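Local coordinates for protein putative isomerase (Streptomyces coelicolor A3, PDB 2OQH) that probably dehydrates D-glucarate to 5-dehydro-4-deoxy-D-glucarate, as a member of the mandelate racemase/muconate lactonizing enzyme family of the enolase superfamily, at residues Ser115-Leu120 with Val312-Pro317. Numbering follows the deposited sequence.
Sequences SVTDLL and VVSSTP
Thr117 carries its methyl CG2 opposite the backbone N and Ser314 has its OG in the same relation to its own N (chi1 180°), and these rotations bring the two side-chain ends together, Thr117 CG2 lying 3.5 Å from Ser314 OG. Threonine thus offers a methyl, not its hydroxyl, and the methyl packs against that oxygen without a hydrogen bond, while the serine hydroxyl's bond goes to the carbonyl of Arg125. One residue on, Ser315 OG sits between its backbone N and carbonyl carbon (chi1 62°) and reaches Leu120, coming within 3.4 Å of Leu120 CB. Its main polar partner is the carbonyl of Ala311 in the preceding turn, for a serine hydroxyl can turn back on a helix carbonyl, and it is also hydrogen-bonded to Lys281 NZ. Lys281 binds the carbonyl of Leu120 as well, and so ties the two segments together through a third party. The short side chain of Ser315 suits a close approach, with Thr117 CA and Ser315 CA 6.0 Å apart. Leucine supplies the longer reach: Leu120 CD1 packs loosely against Val312 CG2, 4.3 Å away, while Trp105 and Ile277 also pack on Leu120. Hydrogen bonds within each segment fix its own shape. Ser115 OG caps the short helix 116-119 by accepting from Asp118 N at 3.1 Å, and Thr316 OG1 donates to Val312 O at 2.6 Å, OG1 lying above the carbonyl plane of Val312, about 35° out of it. The contact joins a short helical turn following the long helix 85-112 to helix 303-315 of the barrel domain, a buried seam between the N-terminal capping region and the C-terminal TIM-barrel domain characteristic of the enolase superfamily.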
loop_
_atom_site.group_PDB
_atom_site.type_symbol
_atom_site.label_atom_id
_atom_site.label_comp_id
_atom_site.label_asym_id
_atom_site.label_seq_id
_atom_site.Cartn_x
_atom_site.Cartn_y
_atom_site.Cartn_z
ATOM N N SER A 115 11.328 17.422 6.704
ATOM C CA SER A 115 10.546 16.493 5.900
ATOM C C SER A 115 10.216 15.295 6.780
ATOM O O SER A 115 10.986 14.966 7.683
ATOM C CB SER A 115 11.361 16.017 4.704
ATOM O OG SER A 115 12.539 15.355 5.136
ATOM N N VAL A 116 9.084 14.647 6.534
ATOM C CA VAL A 116 8.736 13.481 7.328
ATOM C C VAL A 116 9.848 12.446 7.161
ATOM O O VAL A 116 10.149 11.693 8.082
ATOM C CB VAL A 116 7.395 12.871 6.896
ATOM C CG1 VAL A 116 7.205 11.514 7.566
ATOM C CG2 VAL A 116 6.257 13.804 7.287
ATOM N N THR A 117 10.464 12.431 5.984
ATOM C CA THR A 117 11.552 11.501 5.703
ATOM C C THR A 117 12.700 11.687 6.689
ATOM O O THR A 117 13.236 10.714 7.227
ATOM C CB THR A 117 12.097 11.701 4.287
ATOM O OG1 THR A 117 11.046 11.480 3.339
ATOM C CG2 THR A 117 13.248 10.738 4.018
ATOM N N ASP A 118 13.081 12.942 6.924
ATOM C CA ASP A 118 14.164 13.235 7.855
ATOM C C ASP A 118 13.777 12.941 9.301
ATOM O O ASP A 118 14.642 12.773 10.155
ATOM C CB ASP A 118 14.612 14.698 7.737
ATOM C CG ASP A 118 15.633 14.911 6.631
ATOM O OD1 ASP A 118 16.234 13.913 6.171
ATOM O OD2 ASP A 118 15.848 16.080 6.230
ATOM N N LEU A 119 12.483 12.890 9.587
ATOM C CA LEU A 119 12.061 12.588 10.945
ATOM C C LEU A 119 11.988 11.067 11.137
ATOM O O LEU A 119 11.835 10.581 12.255
ATOM C CB LEU A 119 10.709 13.246 11.240
ATOM C CG LEU A 119 10.743 14.787 11.269
ATOM C CD1 LEU A 119 9.347 15.345 11.507
ATOM C CD2 LEU A 119 11.704 15.266 12.353
ATOM N N LEU A 120 12.120 10.326 10.039
ATOM C CA LEU A 120 12.074 8.863 10.077
ATOM C C LEU A 120 13.448 8.209 9.896
ATOM O O LEU A 120 13.541 7.000 9.695
ATOM C CB LEU A 120 11.121 8.338 8.998
ATOM C CG LEU A 120 9.646 8.752 9.082
ATOM C CD1 LEU A 120 8.907 8.260 7.844
ATOM C CD2 LEU A 120 9.016 8.191 10.343
ATOM N N VAL A 312 8.274 6.752 3.901
ATOM C CA VAL A 312 8.644 5.524 4.579
ATOM C C VAL A 312 9.662 4.744 3.756
ATOM O O VAL A 312 10.713 4.368 4.265
ATOM C CB VAL A 312 7.413 4.656 4.862
ATOM C CG1 VAL A 312 7.837 3.333 5.488
ATOM C CG2 VAL A 312 6.478 5.400 5.814
ATOM N N VAL A 313 9.365 4.523 2.480
ATOM C CA VAL A 313 10.280 3.784 1.619
ATOM C C VAL A 313 11.649 4.451 1.570
ATOM O O VAL A 313 12.685 3.796 1.710
ATOM C CB VAL A 313 9.733 3.670 0.177
ATOM C CG1 VAL A 313 10.776 3.017 -0.719
ATOM C CG2 VAL A 313 8.447 2.858 0.163
ATOM N N SER A 314 11.638 5.765 1.385
ATOM C CA SER A 314 12.855 6.561 1.293
ATOM C C SER A 314 13.791 6.402 2.492
ATOM O O SER A 314 15.011 6.384 2.335
ATOM C CB SER A 314 12.477 8.041 1.120
ATOM O OG SER A 314 13.626 8.868 1.034
ATOM N N SER A 315 13.223 6.280 3.686
ATOM C CA SER A 315 14.031 6.150 4.899
ATOM C C SER A 315 14.208 4.716 5.396
ATOM O O SER A 315 14.820 4.488 6.443
ATOM C CB SER A 315 13.399 6.976 6.021
ATOM O OG SER A 315 12.097 6.500 6.328
ATOM N N THR A 316 13.700 3.748 4.644
ATOM C CA THR A 316 13.760 2.357 5.087
ATOM C C THR A 316 14.550 1.411 4.179
ATOM O O THR A 316 14.083 1.022 3.107
ATOM C CB THR A 316 12.324 1.825 5.275
ATOM O OG1 THR A 316 11.581 2.746 6.091
ATOM C CG2 THR A 316 12.335 0.459 5.949
ATOM N N PRO A 317 15.757 1.011 4.616
ATOM C CA PRO A 317 16.616 0.110 3.846
ATOM C C PRO A 317 15.960 -1.143 3.249
ATOM O O PRO A 317 16.098 -1.401 2.059
ATOM C CB PRO A 317 17.726 -0.227 4.839
ATOM C CG PRO A 317 17.901 1.061 5.567
ATOM C CD PRO A 317 16.451 1.466 5.837
#